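Local coordinates for DNA photolyase (Agrobacterium tumefaciens, PDB 4U63), which repairs cyclobutane pyrimidine dimers in ultraviolet-damaged DNA, probably using light gathered by a methenyltetrahydrofolate antenna and passed to its flavin cofactor, at residues S38-L44 with A183-P188; S147-L151 with S270-W275. All coordinates share one frame; numbering follows the deposited sequence. Where two conformers were deposited one is given.

Overall arrangement
The two contacts lie on the same side of the molecule with their centres 11 Å apart, and their segments alternate along the chain: 38-44, 147-151, 183-188, then 270-275. Contact 1 belongs to the N-terminal Rossmann-like domain, where the start of helix 41-49 meets the long loop after helix 168-177. Contact 2 joins the loop that follows edge strand 142-146 of the parallel sheet to helix 271-276. Asp39 connects them through a probable hydrogen bond between its OD2 and OG of Ser270, so the start of helix 41-49, the loop 183-188 and helix 271-276 meet at one place, probably where the sheet domain joins the helical part.

Contact 1 of 2, residues S38-L44 with A183-P188; sequences SDNLALL and APADPP
Asp39 and Ala185 hold each other through a pair of hydrogen bonds, one backbone to backbone and one using the carboxylate. The amide N of Asp39 donates to O of Ala185 at 2.9 Å, and N of Ala185 returns a bond to OD1 of Asp39 at 3.0 Å. The second is the straighter, with an N-H...O angle of 167°, although the donor comes from well above the carboxylate plane. CG lies anti to the backbone N of Asp39 (chi1 -159°), which carries the carboxylate across Pro184, its CG 3.7 Å from CB of Pro184, and lets OD1 meet the next amide. A water also donates to OD1, while OD2 is bonded to Ser270; the carboxylate is thus gripped at both oxygens, which probably favours its ionised form. A second water bridges the two segments, accepting from N of Asn40 and donating to O of Asp186.

Segment 38-44 leads into helix 41-49, which follows the first strand of the Rossmann-like parallel sheet in the photolyase N-terminal domain. Asn40 is the N-cap: its OD1 accepts from N of Leu43 at 3.0 Å and also from ND2 of Asn118. The proline-rich loop 183-188 runs past this helix start.

Apolar contacts flank these bonds. OG of Ser38 lies against the ring of Pro187, 3.4 Å from its CG. From the first turn of the helix, CD1 of Leu44 presses on CB of Ala185 at 3.4 Å, a tight carbon contact, while its CD2 approaches O of Asp186. At the far end of the loop, CG of Pro188 meets CD2 of the helix residue Leu43 at 3.6 Å, their side chains crossing at a slant; Leu191 also touches Leu43.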
ATOM      1  N   SER A  38      -7.668   3.609 -17.499  1.00 20.91           N
ATOM      2  CA  SER A  38      -7.264   2.385 -18.188  1.00 21.46           C
ATOM      3  C   SER A  38      -7.654   1.151 -17.390  1.00 22.41           C
ATOM      4  O   SER A  38      -7.705   1.177 -16.161  1.00 23.97           O
ATOM      5  CB  SER A  38      -5.751   2.357 -18.437  1.00 24.91           C
ATOM      6  OG  SER A  38      -5.335   3.445 -19.240  1.00 28.67           O
ATOM      7  N   ASP A  39      -7.913   0.069 -18.110  1.00 21.70           N
ATOM      8  CA  ASP A  39      -8.342  -1.202 -17.538  1.00 22.23           C
ATOM      9  C   ASP A  39      -9.358  -0.986 -16.404  1.00 21.91           C
ATOM     10  O   ASP A  39      -9.227  -1.525 -15.307  1.00 22.14           O
ATOM     11  CB  ASP A  39      -7.125  -2.015 -17.068  1.00 24.33           C
ATOM     12  CG  ASP A  39      -7.426  -3.506 -16.943  1.00 28.01           C
ATOM     13  OD1 ASP A  39      -8.296  -3.996 -17.691  1.00 30.33           O
ATOM     14  OD2 ASP A  39      -6.788  -4.191 -16.117  1.00 27.39           O
ATOM     15  N   ASN A  40     -10.375  -0.178 -16.701  1.00 20.80           N
ATOM     16  CA  ASN A  40     -11.391   0.197 -15.725  1.00 21.70           C
ATOM     17  C   ASN A  40     -12.743  -0.280 -16.238  1.00 21.64           C
ATOM     18  O   ASN A  40     -13.384   0.395 -17.057  1.00 22.41           O
ATOM     19  CB  ASN A  40     -11.344   1.714 -15.494  1.00 22.25           C
ATOM     20  CG  ASN A  40     -12.312   2.177 -14.426  1.00 21.61           C
ATOM     21  OD1 ASN A  40     -13.334   1.543 -14.186  1.00 22.48           O
ATOM     22  ND2 ASN A  40     -11.999   3.293 -13.782  1.00 21.91           N
ATOM     23  N   LEU A  41     -13.168  -1.455 -15.765  1.00 21.73           N
ATOM     24  CA  LEU A  41     -14.390  -2.101 -16.287  1.00 23.82           C
ATOM     25  C   LEU A  41     -15.655  -1.323 -15.960  1.00 22.15           C
ATOM     26  O   LEU A  41     -16.595  -1.317 -16.747  1.00 22.90           O
ATOM     27  CB  LEU A  41     -14.512  -3.549 -15.786  1.00 25.50           C
ATOM     28  CG  LEU A  41     -13.457  -4.545 -16.299  1.00 29.06           C
ATOM     29  CD1 LEU A  41     -13.652  -5.922 -15.685  1.00 29.66           C
ATOM     30  CD2 LEU A  41     -13.480  -4.647 -17.818  1.00 33.58           C
ATOM     31  N   ALA A  42     -15.679  -0.656 -14.806  1.00 22.16           N
ATOM     32  CA  ALA A  42     -16.834   0.176 -14.447  1.00 22.86           C
ATOM     33  C   ALA A  42     -16.991   1.329 -15.430  1.00 22.20           C
ATOM     34  O   ALA A  42     -18.081   1.571 -15.956  1.00 22.29           O
ATOM     35  CB  ALA A  42     -16.704   0.706 -13.027  1.00 22.01           C
ATOM     36  N   LEU A  43     -15.897   2.039 -15.681  1.00 22.71           N
ATOM     37  CA  LEU A  43     -15.921   3.154 -16.638  1.00 22.89           C
ATOM     38  C   LEU A  43     -16.307   2.675 -18.046  1.00 20.85           C
ATOM     39  O   LEU A  43     -17.114   3.312 -18.723  1.00 23.10           O
ATOM     40  CB  LEU A  43     -14.577   3.867 -16.667  1.00 22.56           C
ATOM     41  CG  LEU A  43     -14.486   5.109 -17.551  1.00 23.66           C
ATOM     42  CD1 LEU A  43     -15.436   6.202 -17.100  1.00 24.47           C
ATOM     43  CD2 LEU A  43     -13.062   5.622 -17.547  1.00 21.40           C
ATOM     44  N   LEU A  44     -15.740   1.553 -18.474  1.00 21.73           N
ATOM     45  CA  LEU A  44     -16.104   0.958 -19.771  1.00 23.44           C
ATOM     46  C   LEU A  44     -17.577   0.577 -19.836  1.00 24.00           C
ATOM     47  O   LEU A  44     -18.228   0.770 -20.865  1.00 24.52           O
ATOM     48  CB  LEU A  44     -15.212  -0.242 -20.087  1.00 23.50           C
ATOM     49  CG  LEU A  44     -13.746   0.128 -20.368  1.00 26.81           C
ATOM     50  CD1 LEU A  44     -12.881  -1.119 -20.432  1.00 31.04           C
ATOM     51  CD2 LEU A  44     -13.589   0.943 -21.644  1.00 27.43           C
ATOM     52  N   ALA A 183      -5.945  -9.701 -20.583  1.00 47.20           N
ATOM     53  CA  ALA A 183      -5.124  -8.521 -20.908  1.00 39.43           C
ATOM     54  C   ALA A 183      -5.887  -7.230 -20.552  1.00 47.19           C
ATOM     55  O   ALA A 183      -7.138  -7.236 -20.499  1.00 41.34           O
ATOM     56  CB  ALA A 183      -4.735  -8.523 -22.381  1.00 44.30           C
ATOM     57  N   PRO A 184      -5.152  -6.125 -20.294  1.00 40.66           N
ATOM     58  CA  PRO A 184      -5.818  -4.889 -19.861  1.00 33.60           C
ATOM     59  C   PRO A 184      -6.601  -4.193 -20.985  1.00 33.06           C
ATOM     60  O   PRO A 184      -6.148  -4.171 -22.130  1.00 37.26           O
ATOM     61  CB  PRO A 184      -4.649  -4.014 -19.384  1.00 34.44           C
ATOM     62  CG  PRO A 184      -3.491  -4.477 -20.209  1.00 36.10           C
ATOM     63  CD  PRO A 184      -3.682  -5.968 -20.317  1.00 38.32           C
ATOM     64  N   ALA A 185      -7.765  -3.641 -20.649  1.00 32.13           N
ATOM     65  CA  ALA A 185      -8.582  -2.904 -21.613  1.00 32.19           C
ATOM     66  C   ALA A 185      -8.088  -1.467 -21.774  1.00 32.11           C
ATOM     67  O   ALA A 185      -7.606  -0.846 -20.819  1.00 30.55           O
ATOM     68  CB  ALA A 185     -10.033  -2.909 -21.182  1.00 32.94           C
ATOM     69  N   ASP A 186      -8.215  -0.942 -22.988  1.00 30.89           N
ATOM     70  CA  ASP A 186      -7.829   0.435 -23.277  1.00 30.53           C
ATOM     71  C   ASP A 186      -8.714   1.428 -22.527  1.00 27.17           C
ATOM     72  O   ASP A 186      -9.879   1.139 -22.259  1.00 28.19           O
ATOM     73  CB  ASP A 186      -7.958   0.741 -24.772  1.00 34.39           C
ATOM     74  CG  ASP A 186      -6.939   0.014 -25.623  1.00 39.30           C
ATOM     75  OD1 ASP A 186      -5.973  -0.578 -25.087  1.00 42.65           O
ATOM     76  OD2 ASP A 186      -7.110   0.044 -26.853  1.00 42.79           O
ATOM     77  N   PRO A 187      -8.168   2.610 -22.203  1.00 27.01           N
ATOM     78  CA  PRO A 187      -9.006   3.653 -21.637  1.00 28.57           C
ATOM     79  C   PRO A 187      -9.901   4.279 -22.715  1.00 28.60           C
ATOM     80  O   PRO A 187      -9.508   4.339 -23.879  1.00 34.05           O
ATOM     81  CB  PRO A 187      -7.990   4.681 -21.137  1.00 27.47           C
ATOM     82  CG  PRO A 187      -6.820   4.525 -22.067  1.00 29.31           C
ATOM     83  CD  PRO A 187      -6.772   3.062 -22.398  1.00 30.71           C
ATOM     84  N   PRO A 188     -11.101   4.737 -22.335  1.00 27.81           N
ATOM     85  CA  PRO A 188     -11.900   5.495 -23.298  1.00 29.06           C
ATOM     86  C   PRO A 188     -11.232   6.843 -23.548  1.00 31.58           C
ATOM     87  O   PRO A 188     -10.740   7.471 -22.605  1.00 33.98           O
ATOM     88  CB  PRO A 188     -13.242   5.674 -22.579  1.00 30.93           C
ATOM     89  CG  PRO A 188     -12.908   5.614 -21.131  1.00 26.29           C
ATOM     90  CD  PRO A 188     -11.740   4.673 -21.005  1.00 24.99           C
TER
HETATM   91  O   HOH W   1      -9.516  -6.426 -18.224  1.00 47.73           O
HETATM   92  O   HOH W   2     -10.620   1.266 -19.269  1.00 23.72           O

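Contact 2 of 2, residues S147-L151 with S270-W275; sequences SGQLL and SPAAVW
This is a van der Waals contact with no direct hydrogen bond, helped by one water, in which the loop leaving the last strand of the Rossmann-like parallel sheet packs on the N-terminal turn of helix 271-276. Pro271, the first residue of that helix, turns its ring toward the loop, where CG lies 3.3 Å from O of Gln149 and CD 3.4 Å from O of Gly148. Gly148 adopts a positive phi of 153°, a backbone shape that calls for glycine. O of Gln149 also accepts from Arg300 of helix 287-309, and N of Leu151 donates to Glu301, which fixes the loop on its helical-domain side. Ser270, bonded also to Asp39, caps the helix, its OG accepting from N of Ala273.

Leu151 buries more against the helix than any other residue of its segment. With CG anti to its carbonyl carbon (chi1 -63°), its branches reach the helix. It and Pro271 slide past each other in opposite directions, CG against CB of Pro271. CD2 lies 3.6 Å from N of Ala272. Leu151 crosses Trp275 at about a right angle, CD1 3.8 Å from CE3. That same amide of Ala272 donates to a water at 3.2 Å, which in turn donates to O of Gly148 at 2.7 Å.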
ATOM      1  N   SER A 147     -14.786  -6.287 -11.266  1.00 20.68           N
ATOM      2  CA  SER A 147     -13.468  -6.748 -10.857  0.61 19.44           C
ATOM      3  C   SER A 147     -12.396  -5.820 -11.424  1.00 19.65           C
ATOM      4  O   SER A 147     -12.670  -5.023 -12.323  1.00 22.14           O
ATOM      5  CB  SER A 147     -13.220  -8.174 -11.353  0.61 20.81           C
ATOM      6  OG  SER A 147     -13.187  -8.233 -12.770  0.61 20.75           O
ATOM      7  N   GLY A 148     -11.180  -5.947 -10.898  1.00 19.19           N
ATOM      8  CA  GLY A 148     -10.051  -5.140 -11.345  1.00 19.86           C
ATOM      9  C   GLY A 148      -8.976  -4.933 -10.290  1.00 20.03           C
ATOM     10  O   GLY A 148      -7.795  -4.935 -10.615  1.00 21.00           O
ATOM     11  N   GLN A 149      -9.384  -4.758  -9.034  1.00 18.39           N
ATOM     12  CA  GLN A 149      -8.439  -4.497  -7.954  0.65 18.10           C
ATOM     13  C   GLN A 149      -7.488  -5.678  -7.727  1.00 18.09           C
ATOM     14  O   GLN A 149      -6.314  -5.475  -7.408  1.00 17.64           O
ATOM     15  CB  GLN A 149      -9.176  -4.176  -6.647  0.65 18.29           C
ATOM     16  CG  GLN A 149      -8.242  -3.822  -5.488  0.65 20.10           C
ATOM     17  CD  GLN A 149      -8.971  -3.614  -4.178  0.65 21.58           C
ATOM     18  OE1 GLN A 149     -10.109  -3.990  -4.037  0.65 20.84           O
ATOM     19  NE2 GLN A 149      -8.293  -3.016  -3.208  0.65 23.90           N
ATOM     20  N   LEU A 150      -8.012  -6.901  -7.884  1.00 17.92           N
ATOM     21  CA  LEU A 150      -7.263  -8.127  -7.665  1.00 17.63           C
ATOM     22  C   LEU A 150      -7.300  -9.057  -8.875  1.00 17.83           C
ATOM     23  O   LEU A 150      -8.276  -9.102  -9.621  1.00 19.08           O
ATOM     24  CB  LEU A 150      -7.861  -8.883  -6.464  1.00 17.13           C
ATOM     25  CG  LEU A 150      -7.892  -8.165  -5.110  1.00 19.08           C
ATOM     26  CD1 LEU A 150      -8.623  -9.003  -4.075  1.00 17.75           C
ATOM     27  CD2 LEU A 150      -6.487  -7.840  -4.634  1.00 19.73           C
ATOM     28  N   LEU A 151      -6.232  -9.818  -9.036  1.00 19.32           N
ATOM     29  CA  LEU A 151      -6.150 -10.887 -10.029  1.00 20.63           C
ATOM     30  C   LEU A 151      -7.087 -12.042  -9.723  1.00 21.43           C
ATOM     31  O   LEU A 151      -7.562 -12.715 -10.645  1.00 23.36           O
ATOM     32  CB  LEU A 151      -4.723 -11.430 -10.095  1.00 21.57           C
ATOM     33  CG  LEU A 151      -3.636 -10.464 -10.553  1.00 21.73           C
ATOM     34  CD1 LEU A 151      -2.273 -11.114 -10.411  1.00 24.95           C
ATOM     35  CD2 LEU A 151      -3.894 -10.039 -11.983  1.00 23.16           C
ATOM     36  N   SER A 270      -3.882  -1.388 -12.614  1.00 18.93           N
ATOM     37  CA  SER A 270      -4.399  -2.693 -12.206  1.00 19.04           C
ATOM     38  C   SER A 270      -3.283  -3.739 -12.124  1.00 18.32           C
ATOM     39  O   SER A 270      -2.309  -3.654 -12.864  1.00 20.44           O
ATOM     40  CB  SER A 270      -5.450  -3.172 -13.198  1.00 18.05           C
ATOM     41  OG  SER A 270      -4.870  -3.628 -14.406  1.00 21.21           O
ATOM     42  N   PRO A 271      -3.433  -4.751 -11.244  1.00 18.74           N
ATOM     43  CA  PRO A 271      -2.413  -5.796 -11.218  1.00 18.75           C
ATOM     44  C   PRO A 271      -2.378  -6.592 -12.538  1.00 18.25           C
ATOM     45  O   PRO A 271      -1.328  -7.105 -12.898  1.00 20.86           O
ATOM     46  CB  PRO A 271      -2.838  -6.670 -10.026  1.00 17.64           C
ATOM     47  CG  PRO A 271      -4.307  -6.417  -9.897  1.00 18.54           C
ATOM     48  CD  PRO A 271      -4.436  -4.957 -10.184  1.00 19.01           C
ATOM     49  N   ALA A 272      -3.502  -6.671 -13.258  1.00 18.85           N
ATOM     50  CA  ALA A 272      -3.507  -7.355 -14.565  1.00 19.51           C
ATOM     51  C   ALA A 272      -2.631  -6.619 -15.566  1.00 18.68           C
ATOM     52  O   ALA A 272      -1.948  -7.259 -16.345  1.00 19.00           O
ATOM     53  CB  ALA A 272      -4.916  -7.506 -15.116  1.00 22.48           C
ATOM     54  N   ALA A 273      -2.658  -5.283 -15.537  1.00 18.14           N
ATOM     55  CA  ALA A 273      -1.795  -4.480 -16.425  1.00 20.63           C
ATOM     56  C   ALA A 273      -0.318  -4.707 -16.101  1.00 22.19           C
ATOM     57  O   ALA A 273       0.498  -4.885 -16.996  1.00 23.10           O
ATOM     58  CB  ALA A 273      -2.134  -3.002 -16.324  1.00 22.10           C
ATOM     59  N   VAL A 274       0.009  -4.715 -14.813  1.00 21.16           N
ATOM     60  CA  VAL A 274       1.378  -4.998 -14.365  1.00 19.33           C
ATOM     61  C   VAL A 274       1.821  -6.400 -14.826  1.00 19.41           C
ATOM     62  O   VAL A 274       2.895  -6.565 -15.405  1.00 21.31           O
ATOM     63  CB  VAL A 274       1.517  -4.864 -12.838  1.00 19.22           C
ATOM     64  CG1 VAL A 274       2.922  -5.238 -12.382  1.00 19.05           C
ATOM     65  CG2 VAL A 274       1.176  -3.452 -12.389  1.00 20.11           C
ATOM     66  N   TRP A 275       0.984  -7.398 -14.583  1.00 19.69           N
ATOM     67  CA  TRP A 275       1.284  -8.780 -15.009  1.00 19.57           C
ATOM     68  C   TRP A 275       1.498  -8.888 -16.523  1.00 20.94           C
ATOM     69  O   TRP A 275       2.499  -9.471 -16.995  1.00 20.78           O
ATOM     70  CB  TRP A 275       0.156  -9.726 -14.559  1.00 20.58           C
ATOM     71  CG  TRP A 275       0.463 -11.187 -14.772  1.00 20.78           C
ATOM     72  CD1 TRP A 275       0.505 -11.860 -15.968  1.00 25.03           C
ATOM     73  CD2 TRP A 275       0.771 -12.150 -13.763  1.00 22.79           C
ATOM     74  NE1 TRP A 275       0.823 -13.174 -15.761  1.00 25.44           N
ATOM     75  CE2 TRP A 275       0.989 -13.385 -14.418  1.00 22.30           C
ATOM     76  CE3 TRP A 275       0.880 -12.093 -12.364  1.00 22.75           C
ATOM     77  CZ2 TRP A 275       1.316 -14.552 -13.726  1.00 24.13           C
ATOM     78  CZ3 TRP A 275       1.203 -13.260 -11.672  1.00 23.03           C
ATOM     79  CH2 TRP A 275       1.414 -14.476 -12.361  1.00 23.37           C
TER
HETATM   80  O   HOH W   3      -6.566  -6.503 -12.489  1.00 23.13           O